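Local structure of protein of unknown function with cystatin-like fold (Xanthomonas campestris pv. campestris, 3G8Z) at residues D24-Y29 with L122-G127; I44-V49 with K128-R133; D48-Q53 with S60-G65; T83-R88 with E104-A109. The protein is of unknown function but adopts a cystatin-like fold of the SnoaL-like family, related to polyketide cyclases, and may therefore handle a small molecule. One frame throughout, in Å; residues are numbered along the deposited sequence.

Contact 1 of 4, residues D24-Y29 with L122-G127; sequences DIAKSY and LRIEDG
Behind L122 and I124, which press against I25, A26 and Y29 of the helix, R123 bridges two acids: its NH1 meets OE2 of E125 at 2.9 Å, in the plane of the guanidinium, and its NE makes a second salt bridge with E131. No hydrogen bond spans the contact itself; the side chains of helix and strand meet through carbon. The two isoleucines, I25 and I124, run alongside each other with their chains antiparallel, which puts I25 CD1 3.6 Å from I124 CG2. I25 CD1 also lies 3.8 Å from G127 CA, where the chain has left the strand. L122 CD1 sits between A26, next to I25, and Y29, a turn further on: it is 3.9 Å from A26 CB and 3.8 Å from Y29 CD2. With CG anti to the backbone N (chi1 170°), the tyrosine ring reaches past L122, whose CD2 lies 4.1 Å from Y29 CE2, and hydrogen-bonds through OH to a glycerol, probably from the crystallisation liquor, though such molecules often mark pockets. The short segment axes come within 9.8 Å of each other at 122°, spaced by these branched side chains. Helix 22-35 packed in this way against a curved sheet is the arrangement of cystatin-like, SnoaL-like folds.

Contact 2 of 4, residues I44-V49 with K128-R133; sequences IISPDV and KIVEVR
I129 is held by the segment 44-49 through both its backbone N and its O: the N gives a nearly straight bond to I44 O at 2.9 Å, with an angle of 167° at the hydrogen, and the O takes the N-H of S46 at 2.8 Å. That makes one parallel bridge, I45 beside I129. The next carbonyl, V130 O, is met by CA of V49 at 3.4 Å and by a water that donates to it and to D48 O, both at 2.8 Å, linking the corner of the chain to the strand. Beside it V49 CG2 touches V132 CG2 at 4.1 Å. The corner is set by S46: its OG, anti to the backbone N (chi1 172°), accepts from D48 N at 3.0 Å, an ST turn inside the type I turn S46-V49. Further out, V130 and E131 both face R123 in a classic bulge, K128 reaches back with NZ to S43 O, and E131 turns OE2 to H52. The start of strand 128-136 is thus engaged mostly through backbone groups, with a serine and a water serving the polar atoms where the chain bends away, while the apolar branches of I45, V49, I129 and V132 are buried.

Contact 3 of 4, residues D48-Q53 with S60-G65; sequences DVIWHQ and SGTHRG. With GOL (glycerol), chain D.
W51 and H63 exchange a pair of backbone hydrogen bonds, W51 N to H63 O at 2.7 Å and H63 N to W51 O at 2.8 Å, two of the five that join these strands. Q53 and G61 form the next pair, with G61 N to Q53 O at 2.7 Å, and G65 N gives to V49 O at the N-cap position of helix 66-79. This is a beta hairpin, and strand 61-64 is the outermost strand on this side of the chain's sheet. Among side-chain hydrogen bonds, H52 runs alongside T62, and its ring edge puts ND1 2.8 Å from T62 OG1, in the ring plane, while its NE2 goes to E131. On the face of W51 and H63, W51 NE1 points almost dead straight (177°) at Q53 OE1, 3.0 Å away and in the indole plane; a bend in the Q53 chain at chi2 (84°) brings the amide round. In van der Waals contact, I50 CG2 meets T62 CG2 at 3.7 Å, and in the modelled conformer R64 packs on I50, its CD 3.3 Å from I50 CG1 and one guanidinium face over I50 CD1. A glycerol, probably from the crystallisation liquor, gives O1 to Q53 O at 2.8 Å, makes a weak bond to T62, and is also hydrogen-bonded to S95 of the second subunit.

Contact 4 of 4, residues T83-R88 with E104-A109; sequences TFAISR and EFSGQA
Two torsions bring S87 and E104 together: S87 holds OG between its backbone N and carbonyl carbon (chi1 43°), while E104 sends CG anti to its own N and runs extended, so that the hydroxyl reaches OE1 on the carboxylate's anti side. The modelled OG to OE1 distance, 2.5 Å, is short and its exact value should be read with caution. The same glutamate lays CB over one face of the R88 guanidinium, 3.8 Å from NH2, whereas the salt bridge from R88 NH1 to E104 OE2 is long; NE of R88 is bound to D90 instead. At the classic beta bulge of this antiparallel hairpin, E104 O takes weak bonds from both S87 N and R88 N. On the opposite face the rings of F84 and F105 cross obliquely, planes 46° apart, with F84 CE1 3.4 Å from F105 CD1; F145 and W146 close round F84. Beyond the last strand pairing, T83 OG1 takes the N-H of Q108 at 2.9 Å and is also hydrogen-bonded to S80 O. A water donates to T83 O at 2.6 Å and lies 2.9 Å from S106 OG. S87, R88, E104 and S106 thus make one face largely polar, while F84, I86 and F105 give apolar carbon to the other, against helices 22-35 and 139-146.

From the N terminus, helix 22-35 enters contact 1, a loop that closes only at strand 112-125. Contact 2 starts at 44-49, at the end of helix 38-44, and ends at 128-133, so it crosses contact 1, and the two touch where strands 112-125 and 128-136 neighbour each other. Contact 3 starts from the same stretch as contact 2, sharing D48 and V49, closes quickly as a hairpin and lies nested inside contact 1's loop. Contact 4 follows in series, another hairpin, nested in the loops of contacts 1 and 2, its centre about 20 Å from that of contact 3. Together they tie the first helix and both outermost strands to one six-stranded sheet.

Contact 1 of 4, residues D24-Y29 with L122-G127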
loop_
_atom_site.group_PDB
_atom_site.type_symbol
_atom_site.label_atom_id
_atom_site.label_comp_id
_atom_site.label_asym_id
_atom_site.label_seq_id
_atom_site.Cartn_x
_atom_site.Cartn_y
_atom_site.Cartn_z
ATOM N N ASP A 24 -9.239 0.870 -13.109
ATOM C CA ASP A 24 -9.627 1.900 -14.060
ATOM C C ASP A 24 -9.873 3.224 -13.333
ATOM O O ASP A 24 -9.396 4.277 -13.760
ATOM C CB ASP A 24 -10.899 1.500 -14.809
ATOM C CG ASP A 24 -10.672 0.356 -15.768
ATOM O OD1 ASP A 24 -9.584 0.313 -16.368
ATOM O OD2 ASP A 24 -11.582 -0.497 -15.907
ATOM N N ILE A 25 -10.603 3.166 -12.226
ATOM C CA ILE A 25 -10.868 4.369 -11.444
ATOM C C ILE A 25 -9.577 4.964 -10.880
ATOM O O ILE A 25 -9.384 6.181 -10.913
ATOM C CB ILE A 25 -11.910 4.107 -10.332
ATOM C CG1 ILE A 25 -13.263 3.794 -10.983
ATOM C CG2 ILE A 25 -12.033 5.326 -9.415
ATOM C CD1 ILE A 25 -14.105 2.807 -10.191
ATOM N N ALA A 26 -8.677 4.104 -10.385
ATOM C CA ALA A 26 -7.405 4.559 -9.837
ATOM C C ALA A 26 -6.558 5.224 -10.917
ATOM O O ALA A 26 -5.885 6.239 -10.660
ATOM C CB ALA A 26 -6.652 3.395 -9.199
ATOM N N LYS A 27 -6.580 4.659 -12.123
ATOM C CA LYS A 27 -5.811 5.221 -13.233
ATOM C C LYS A 27 -6.366 6.575 -13.624
ATOM O O LYS A 27 -5.613 7.478 -13.971
ATOM C CB LYS A 27 -5.817 4.274 -14.438
ATOM C CG LYS A 27 -4.913 3.067 -14.210
ATOM C CD LYS A 27 -4.896 2.117 -15.397
ATOM C CE LYS A 27 -3.825 1.059 -15.234
ATOM N NZ LYS A 27 -4.025 -0.012 -16.267
ATOM N N SER A 28 -7.686 6.717 -13.568
ATOM C CA SER A 28 -8.321 7.992 -13.912
ATOM C C SER A 28 -7.918 9.061 -12.907
ATOM O O SER A 28 -7.651 10.217 -13.263
ATOM C CB SER A 28 -9.849 7.820 -13.956
ATOM O OG SER A 28 -10.490 9.069 -14.079
ATOM N N TYR A 29 -7.887 8.654 -11.641
ATOM C CA TYR A 29 -7.479 9.510 -10.539
ATOM C C TYR A 29 -6.040 10.014 -10.708
ATOM O O TYR A 29 -5.780 11.222 -10.591
ATOM C CB TYR A 29 -7.645 8.740 -9.212
ATOM C CG TYR A 29 -7.041 9.439 -8.008
ATOM C CD1 TYR A 29 -7.737 10.448 -7.357
ATOM C CD2 TYR A 29 -5.784 9.092 -7.538
ATOM C CE1 TYR A 29 -7.197 11.091 -6.264
ATOM C CE2 TYR A 29 -5.230 9.733 -6.448
ATOM C CZ TYR A 29 -5.957 10.729 -5.819
ATOM O OH TYR A 29 -5.421 11.390 -4.742
ATOM N N LEU A 122 -5.999 3.632 -2.299
ATOM C CA LEU A 122 -7.345 4.148 -2.536
ATOM C C LEU A 122 -8.350 3.065 -2.241
ATOM O O LEU A 122 -8.161 1.915 -2.673
ATOM C CB LEU A 122 -7.542 4.571 -4.002
ATOM C CG LEU A 122 -6.493 5.497 -4.627
ATOM C CD1 LEU A 122 -6.848 5.787 -6.091
ATOM C CD2 LEU A 122 -6.340 6.770 -3.845
ATOM N N ARG A 123 -9.412 3.422 -1.536
ATOM C CA ARG A 123 -10.545 2.534 -1.371
ATOM C C ARG A 123 -11.649 3.047 -2.274
ATOM O O ARG A 123 -11.972 4.214 -2.237
ATOM C CB ARG A 123 -11.042 2.497 0.069
ATOM C CG ARG A 123 -12.100 1.425 0.263
ATOM C CD ARG A 123 -12.343 1.056 1.729
ATOM N NE ARG A 123 -12.626 2.190 2.579
ATOM C CZ ARG A 123 -13.847 2.665 2.856
ATOM N NH1 ARG A 123 -14.941 2.131 2.331
ATOM N NH2 ARG A 123 -13.977 3.703 3.664
ATOM N N ILE A 124 -12.182 2.178 -3.120
ATOM C CA ILE A 124 -13.097 2.598 -4.176
ATOM C C ILE A 124 -14.377 1.818 -4.038
ATOM O O ILE A 124 -14.352 0.612 -3.872
ATOM C CB ILE A 124 -12.472 2.379 -5.552
ATOM C CG1 ILE A 124 -11.287 3.345 -5.707
ATOM C CG2 ILE A 124 -13.521 2.520 -6.668
ATOM C CD1 ILE A 124 -10.217 2.884 -6.706
ATOM N N GLU A 125 -15.488 2.537 -4.078
ATOM C CA GLU A 125 -16.819 1.973 -3.890
ATOM C C GLU A 125 -17.770 2.682 -4.816
ATOM O O GLU A 125 -17.789 3.900 -4.844
ATOM C CB GLU A 125 -17.330 2.249 -2.479
ATOM C CG GLU A 125 -16.913 1.288 -1.403
ATOM C CD GLU A 125 -17.761 1.479 -0.136
ATOM O OE1 GLU A 125 -18.918 1.950 -0.254
ATOM O OE2 GLU A 125 -17.272 1.169 0.975
ATOM N N ASP A 126 -18.582 1.932 -5.547
ATOM C CA ASP A 126 -19.623 2.535 -6.376
ATOM C C ASP A 126 -19.045 3.632 -7.261
ATOM O O ASP A 126 -19.655 4.683 -7.441
ATOM C CB ASP A 126 -20.728 3.109 -5.482
ATOM C CG ASP A 126 -21.438 2.040 -4.665
ATOM O OD1 ASP A 126 -21.491 0.863 -5.109
ATOM O OD2 ASP A 126 -21.952 2.376 -3.569
ATOM N N GLY A 127 -17.862 3.388 -7.811
ATOM C CA GLY A 127 -17.325 4.249 -8.856
ATOM C C GLY A 127 -16.594 5.459 -8.318
ATOM O O GLY A 127 -16.145 6.305 -9.081
#

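Contact 2 of 4, residues I44-V49 with K128-R133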
loop_
_atom_site.group_PDB
_atom_site.type_symbol
_atom_site.label_atom_id
_atom_site.label_comp_id
_atom_site.label_asym_id
_atom_site.label_seq_id
_atom_site.Cartn_x
_atom_site.Cartn_y
_atom_site.Cartn_z
ATOM N N ILE A 44 -14.755 12.231 -9.224
ATOM C CA ILE A 44 -14.507 10.825 -8.921
ATOM C C ILE A 44 -14.089 10.594 -7.468
ATOM O O ILE A 44 -14.048 9.453 -7.030
ATOM C CB ILE A 44 -13.459 10.173 -9.850
ATOM C CG1 ILE A 44 -12.088 10.784 -9.633
ATOM C CG2 ILE A 44 -13.881 10.266 -11.320
ATOM C CD1 ILE A 44 -10.994 9.951 -10.251
ATOM N N ILE A 45 -13.776 11.659 -6.732
ATOM C CA ILE A 45 -13.517 11.527 -5.301
ATOM C C ILE A 45 -14.846 11.723 -4.560
ATOM O O ILE A 45 -15.556 12.702 -4.808
ATOM C CB ILE A 45 -12.524 12.555 -4.769
ATOM C CG1 ILE A 45 -11.152 12.415 -5.435
ATOM C CG2 ILE A 45 -12.401 12.404 -3.226
ATOM C CD1 ILE A 45 -10.195 13.572 -5.115
ATOM N N SER A 46 -15.170 10.811 -3.651
ATOM C CA SER A 46 -16.405 10.915 -2.880
ATOM C C SER A 46 -16.476 12.250 -2.166
ATOM O O SER A 46 -15.469 12.704 -1.616
ATOM C CB SER A 46 -16.490 9.788 -1.847
ATOM O OG SER A 46 -17.581 9.987 -0.966
ATOM N N PRO A 47 -17.674 12.872 -2.136
ATOM C CA PRO A 47 -17.886 14.043 -1.303
ATOM C C PRO A 47 -17.581 13.785 0.170
ATOM O O PRO A 47 -17.214 14.713 0.895
ATOM C CB PRO A 47 -19.378 14.332 -1.482
ATOM C CG PRO A 47 -19.735 13.692 -2.739
ATOM C CD PRO A 47 -18.900 12.494 -2.860
ATOM N N ASP A 48 -17.725 12.534 0.595
ATOM C CA ASP A 48 -17.451 12.155 1.974
ATOM C C ASP A 48 -16.093 11.474 2.144
ATOM O O ASP A 48 -15.894 10.717 3.087
ATOM C CB ASP A 48 -18.543 11.209 2.462
ATOM C CG ASP A 48 -19.919 11.836 2.406
ATOM O OD1 ASP A 48 -20.021 13.087 2.436
ATOM O OD2 ASP A 48 -20.907 11.070 2.359
ATOM N N VAL A 49 -15.161 11.761 1.242
ATOM C CA VAL A 49 -13.856 11.093 1.229
ATOM C C VAL A 49 -13.124 11.238 2.569
ATOM O O VAL A 49 -13.095 12.318 3.175
ATOM C CB VAL A 49 -12.934 11.640 0.091
ATOM C CG1 VAL A 49 -12.629 13.117 0.313
ATOM C CG2 VAL A 49 -11.605 10.816 -0.032
ATOM N N LYS A 128 -16.462 5.531 -6.999
ATOM C CA LYS A 128 -15.854 6.682 -6.368
ATOM C C LYS A 128 -14.793 6.301 -5.340
ATOM O O LYS A 128 -14.865 5.254 -4.679
ATOM C CB LYS A 128 -16.930 7.555 -5.721
ATOM C CG LYS A 128 -17.913 8.140 -6.741
ATOM C CD LYS A 128 -18.355 9.528 -6.396
ATOM C CE LYS A 128 -19.403 10.034 -7.384
ATOM N NZ LYS A 128 -18.805 10.430 -8.688
ATOM N N ILE A 129 -13.795 7.158 -5.232
ATOM C CA ILE A 129 -12.769 7.033 -4.204
ATOM C C ILE A 129 -13.302 7.547 -2.858
ATOM O O ILE A 129 -13.549 8.758 -2.679
ATOM C CB ILE A 129 -11.526 7.828 -4.597
ATOM C CG1 ILE A 129 -10.913 7.207 -5.856
ATOM C CG2 ILE A 129 -10.530 7.842 -3.479
ATOM C CD1 ILE A 129 -10.020 8.161 -6.605
ATOM N N VAL A 130 -13.469 6.622 -1.920
ATOM C CA VAL A 130 -14.098 6.923 -0.630
ATOM C C VAL A 130 -13.060 7.092 0.472
ATOM O O VAL A 130 -13.320 7.729 1.500
ATOM C CB VAL A 130 -15.177 5.865 -0.224
ATOM C CG1 VAL A 130 -16.363 5.915 -1.182
ATOM C CG2 VAL A 130 -14.620 4.450 -0.152
ATOM N N GLU A 131 -11.861 6.575 0.249
ATOM C CA GLU A 131 -10.818 6.709 1.240
ATOM C C GLU A 131 -9.467 6.740 0.576
ATOM O O GLU A 131 -9.227 6.024 -0.392
ATOM C CB GLU A 131 -10.893 5.565 2.247
ATOM C CG GLU A 131 -10.053 5.789 3.491
ATOM C CD GLU A 131 -10.302 4.777 4.605
ATOM O OE1 GLU A 131 -11.085 3.807 4.422
ATOM O OE2 GLU A 131 -9.671 4.947 5.678
ATOM N N VAL A 132 -8.575 7.558 1.120
ATOM C CA VAL A 132 -7.237 7.731 0.582
ATOM C C VAL A 132 -6.254 7.634 1.750
ATOM O O VAL A 132 -6.469 8.276 2.793
ATOM C CB VAL A 132 -7.102 9.103 -0.113
ATOM C CG1 VAL A 132 -5.658 9.387 -0.507
ATOM C CG2 VAL A 132 -8.042 9.191 -1.363
ATOM N N ARG A 133 -5.222 6.807 1.599
ATOM C CA ARG A 133 -4.116 6.793 2.554
ATOM C C ARG A 133 -2.809 6.843 1.819
ATOM O O ARG A 133 -2.542 6.002 0.991
ATOM C CB ARG A 133 -4.127 5.565 3.473
ATOM C CG ARG A 133 -3.048 5.678 4.561
ATOM C CD ARG A 133 -3.011 4.484 5.449
ATOM N NE ARG A 133 -4.250 4.291 6.176
ATOM C CZ ARG A 133 -4.570 4.930 7.283
ATOM N NH1 ARG A 133 -3.744 5.835 7.785
ATOM N NH2 ARG A 133 -5.733 4.661 7.880
HETATM O O HOH W 1 -15.738 7.959 2.961
#

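Contact 3 of 4, residues D48-Q53 with S60-G65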
loop_
_atom_site.group_PDB
_atom_site.type_symbol
_atom_site.label_atom_id
_atom_site.label_comp_id
_atom_site.label_asym_id
_atom_site.label_seq_id
_atom_site.Cartn_x
_atom_site.Cartn_y
_atom_site.Cartn_z
ATOM N N ASP A 48 -17.725 12.534 0.595
ATOM C CA ASP A 48 -17.451 12.155 1.974
ATOM C C ASP A 48 -16.093 11.474 2.144
ATOM O O ASP A 48 -15.894 10.717 3.087
ATOM C CB ASP A 48 -18.543 11.209 2.462
ATOM C CG ASP A 48 -19.919 11.836 2.406
ATOM O OD1 ASP A 48 -20.021 13.087 2.436
ATOM O OD2 ASP A 48 -20.907 11.070 2.359
ATOM N N VAL A 49 -15.161 11.761 1.242
ATOM C CA VAL A 49 -13.856 11.093 1.229
ATOM C C VAL A 49 -13.124 11.238 2.569
ATOM O O VAL A 49 -13.095 12.318 3.175
ATOM C CB VAL A 49 -12.934 11.640 0.091
ATOM C CG1 VAL A 49 -12.629 13.117 0.313
ATOM C CG2 VAL A 49 -11.605 10.816 -0.032
ATOM N N ILE A 50 -12.554 10.138 3.042
ATOM C CA ILE A 50 -11.672 10.160 4.206
ATOM C C ILE A 50 -10.238 10.132 3.702
ATOM O O ILE A 50 -9.834 9.206 3.029
ATOM C CB ILE A 50 -11.880 8.936 5.112
ATOM C CG1 ILE A 50 -13.333 8.854 5.595
ATOM C CG2 ILE A 50 -10.924 9.004 6.299
ATOM C CD1 ILE A 50 -13.709 7.477 6.169
ATOM N N TRP A 51 -9.479 11.171 4.012
ATOM C CA TRP A 51 -8.148 11.347 3.430
ATOM C C TRP A 51 -7.074 11.348 4.524
ATOM O O TRP A 51 -7.054 12.250 5.371
ATOM C CB TRP A 51 -8.145 12.676 2.683
ATOM C CG TRP A 51 -6.908 12.978 1.952
ATOM C CD1 TRP A 51 -5.706 13.331 2.487
ATOM C CD2 TRP A 51 -6.735 12.976 0.536
ATOM N NE1 TRP A 51 -4.783 13.541 1.487
ATOM C CE2 TRP A 51 -5.394 13.332 0.277
ATOM C CE3 TRP A 51 -7.585 12.724 -0.541
ATOM C CZ2 TRP A 51 -4.891 13.451 -1.020
ATOM C CZ3 TRP A 51 -7.077 12.846 -1.826
ATOM C CH2 TRP A 51 -5.750 13.196 -2.051
ATOM N N HIS A 52 -6.215 10.329 4.534
ATOM C CA HIS A 52 -5.164 10.210 5.563
ATOM C C HIS A 52 -3.806 10.670 5.017
ATOM O O HIS A 52 -3.207 10.011 4.161
ATOM C CB HIS A 52 -5.011 8.772 6.069
ATOM C CG HIS A 52 -6.296 8.107 6.460
ATOM N ND1 HIS A 52 -6.898 8.316 7.679
ATOM C CD2 HIS A 52 -7.047 7.183 5.822
ATOM C CE1 HIS A 52 -7.994 7.576 7.760
ATOM N NE2 HIS A 52 -8.090 6.853 6.655
ATOM N N GLN A 53 -3.326 11.800 5.506
ATOM C CA GLN A 53 -2.064 12.351 5.061
ATOM C C GLN A 53 -1.050 12.148 6.175
ATOM O O GLN A 53 -1.236 12.653 7.295
ATOM C CB GLN A 53 -2.253 13.838 4.757
ATOM C CG GLN A 53 -1.040 14.532 4.133
ATOM C CD GLN A 53 -0.939 14.378 2.620
ATOM O OE1 GLN A 53 -1.940 14.431 1.902
ATOM N NE2 GLN A 53 0.279 14.194 2.133
ATOM N N SER A 60 -0.780 17.329 7.529
ATOM C CA SER A 60 -0.788 15.979 8.031
ATOM C C SER A 60 -2.069 15.746 8.826
ATOM O O SER A 60 -2.643 16.682 9.388
ATOM C CB SER A 60 0.419 15.732 8.940
ATOM O OG SER A 60 1.621 15.682 8.195
ATOM N N GLY A 61 -2.494 14.492 8.878
ATOM C CA GLY A 61 -3.677 14.122 9.633
ATOM C C GLY A 61 -4.752 13.520 8.771
ATOM O O GLY A 61 -4.563 13.331 7.574
ATOM N N THR A 62 -5.885 13.219 9.387
ATOM C CA THR A 62 -7.014 12.680 8.651
ATOM C C THR A 62 -8.018 13.787 8.390
ATOM O O THR A 62 -8.396 14.530 9.295
ATOM C CB THR A 62 -7.658 11.501 9.394
ATOM O OG1 THR A 62 -6.689 10.456 9.501
ATOM C CG2 THR A 62 -8.847 10.969 8.624
ATOM N N HIS A 63 -8.417 13.916 7.138
ATOM C CA HIS A 63 -9.349 14.944 6.725
ATOM C C HIS A 63 -10.566 14.260 6.139
ATOM O O HIS A 63 -10.434 13.248 5.475
ATOM C CB HIS A 63 -8.678 15.826 5.694
ATOM C CG HIS A 63 -7.313 16.257 6.112
ATOM N ND1 HIS A 63 -7.107 17.237 7.059
ATOM C CD2 HIS A 63 -6.087 15.816 5.748
ATOM C CE1 HIS A 63 -5.805 17.395 7.242
ATOM N NE2 HIS A 63 -5.165 16.543 6.458
ATOM N N ARG A 64 -11.741 14.828 6.369
ATOM C CA ARG A 64 -12.982 14.207 5.938
ATOM C C ARG A 64 -13.834 15.181 5.141
ATOM O O ARG A 64 -14.089 16.304 5.581
ATOM C CB ARG A 64 -13.770 13.726 7.151
ATOM C CG ARG A 64 -15.088 13.061 6.807
ATOM C CD ARG A 64 -14.900 11.606 6.523
ATOM N NE ARG A 64 -16.159 10.871 6.439
ATOM C CZ ARG A 64 -16.529 9.893 7.265
ATOM N NH1 ARG A 64 -15.758 9.517 8.280
ATOM N NH2 ARG A 64 -17.691 9.285 7.075
ATOM N N GLY A 65 -14.283 14.737 3.975
ATOM C CA GLY A 65 -15.130 15.535 3.134
ATOM C C GLY A 65 -14.363 16.384 2.151
ATOM O O GLY A 65 -13.343 16.962 2.497
HETATM C C1 GOL D . -2.404 10.785 10.142
HETATM O O1 GOL D . -1.175 11.412 9.835
HETATM C C2 GOL D . -2.421 9.374 9.574
HETATM O O2 GOL D . -3.710 8.826 9.704
HETATM C C3 GOL D . -2.028 9.378 8.103
HETATM O O3 GOL D . -2.235 8.088 7.573
#

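Contact 4 of 4, residues T83-R88 with E104-A109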
loop_
_atom_site.group_PDB
_atom_site.type_symbol
_atom_site.label_atom_id
_atom_site.label_comp_id
_atom_site.label_asym_id
_atom_site.label_seq_id
_atom_site.Cartn_x
_atom_site.Cartn_y
_atom_site.Cartn_z
ATOM N N THR A 83 4.316 22.705 -7.987
ATOM C CA THR A 83 5.342 21.752 -8.426
ATOM C C THR A 83 5.166 20.346 -7.860
ATOM O O THR A 83 5.793 19.404 -8.349
ATOM C CB THR A 83 6.769 22.227 -8.042
ATOM O OG1 THR A 83 6.929 22.162 -6.609
ATOM C CG2 THR A 83 7.012 23.644 -8.555
ATOM N N PHE A 84 4.352 20.177 -6.823
ATOM C CA PHE A 84 4.156 18.829 -6.309
ATOM C C PHE A 84 3.515 17.955 -7.362
ATOM O O PHE A 84 2.485 18.313 -7.933
ATOM C CB PHE A 84 3.327 18.787 -5.043
ATOM C CG PHE A 84 3.136 17.400 -4.531
ATOM C CD1 PHE A 84 4.134 16.786 -3.802
ATOM C CD2 PHE A 84 2.003 16.694 -4.834
ATOM C CE1 PHE A 84 3.985 15.493 -3.347
ATOM C CE2 PHE A 84 1.856 15.380 -4.374
ATOM C CZ PHE A 84 2.861 14.796 -3.642
ATOM N N ALA A 85 4.142 16.815 -7.634
ATOM C CA ALA A 85 3.714 15.958 -8.728
ATOM C C ALA A 85 3.958 14.482 -8.466
ATOM O O ALA A 85 4.913 14.088 -7.792
ATOM C CB ALA A 85 4.406 16.367 -9.996
ATOM N N ILE A 86 3.054 13.674 -9.004
ATOM C CA ILE A 86 3.309 12.260 -9.165
ATOM C C ILE A 86 4.069 12.151 -10.472
ATOM O O ILE A 86 3.482 12.188 -11.564
ATOM C CB ILE A 86 2.009 11.451 -9.183
ATOM C CG1 ILE A 86 1.252 11.666 -7.869
ATOM C CG2 ILE A 86 2.315 9.979 -9.385
ATOM C CD1 ILE A 86 -0.085 10.922 -7.761
ATOM N N SER A 87 5.389 12.069 -10.362
ATOM C CA SER A 87 6.254 12.130 -11.528
ATOM C C SER A 87 6.259 10.826 -12.299
ATOM O O SER A 87 6.561 10.810 -13.502
ATOM C CB SER A 87 7.683 12.534 -11.118
ATOM O OG SER A 87 8.093 11.867 -9.946
ATOM N N ARG A 88 5.892 9.737 -11.633
ATOM C CA ARG A 88 5.847 8.445 -12.280
ATOM C C ARG A 88 4.935 7.541 -11.510
ATOM O O ARG A 88 5.034 7.480 -10.301
ATOM C CB ARG A 88 7.243 7.794 -12.339
ATOM C CG ARG A 88 7.321 6.637 -13.367
ATOM C CD ARG A 88 8.604 5.824 -13.257
ATOM N NE ARG A 88 8.723 5.254 -11.917
ATOM C CZ ARG A 88 9.619 5.647 -11.011
ATOM N NH1 ARG A 88 10.479 6.608 -11.304
ATOM N NH2 ARG A 88 9.645 5.083 -9.807
ATOM N N GLU A 104 6.334 7.535 -7.853
ATOM C CA GLU A 104 7.353 8.481 -7.470
ATOM C C GLU A 104 6.722 9.854 -7.411
ATOM O O GLU A 104 5.934 10.232 -8.290
ATOM C CB GLU A 104 8.483 8.507 -8.498
ATOM C CG GLU A 104 9.636 9.405 -8.089
ATOM C CD GLU A 104 10.567 9.739 -9.227
ATOM O OE1 GLU A 104 10.106 10.339 -10.244
ATOM O OE2 GLU A 104 11.770 9.415 -9.086
ATOM N N PHE A 105 7.044 10.618 -6.378
ATOM C CA PHE A 105 6.616 11.988 -6.411
ATOM C C PHE A 105 7.780 12.932 -6.229
ATOM O O PHE A 105 8.850 12.541 -5.754
ATOM C CB PHE A 105 5.446 12.238 -5.464
ATOM C CG PHE A 105 5.740 11.971 -4.050
ATOM C CD1 PHE A 105 6.252 12.963 -3.249
ATOM C CD2 PHE A 105 5.468 10.724 -3.494
ATOM C CE1 PHE A 105 6.521 12.727 -1.896
ATOM C CE2 PHE A 105 5.738 10.468 -2.163
ATOM C CZ PHE A 105 6.274 11.470 -1.350
ATOM N N SER A 106 7.582 14.158 -6.701
ATOM C CA SER A 106 8.626 15.141 -6.726
ATOM C C SER A 106 8.034 16.538 -6.572
ATOM O O SER A 106 6.824 16.732 -6.555
ATOM C CB SER A 106 9.388 15.023 -8.046
ATOM O OG SER A 106 8.493 15.224 -9.107
ATOM N N GLY A 107 8.914 17.514 -6.424
ATOM C CA GLY A 107 8.486 18.849 -6.205
ATOM C C GLY A 107 9.674 19.686 -5.800
ATOM O O GLY A 107 10.729 19.177 -5.462
ATOM N N GLN A 108 9.474 20.986 -5.802
ATOM C CA GLN A 108 10.526 21.885 -5.408
ATOM C C GLN A 108 9.832 23.043 -4.758
ATOM O O GLN A 108 9.163 23.821 -5.451
ATOM C CB GLN A 108 11.308 22.310 -6.640
ATOM C CG GLN A 108 12.399 23.347 -6.369
ATOM C CD GLN A 108 13.469 22.809 -5.458
ATOM O OE1 GLN A 108 14.094 21.787 -5.751
ATOM N NE2 GLN A 108 13.715 23.519 -4.344
ATOM N N ALA A 109 9.951 23.123 -3.439
ATOM C CA ALA A 109 9.326 24.181 -2.643
ATOM C C ALA A 109 9.906 24.255 -1.218
ATOM O O ALA A 109 10.465 23.284 -0.698
ATOM C CB ALA A 109 7.832 23.957 -2.588
HETATM O O HOH W 2 7.567 17.880 -9.580
#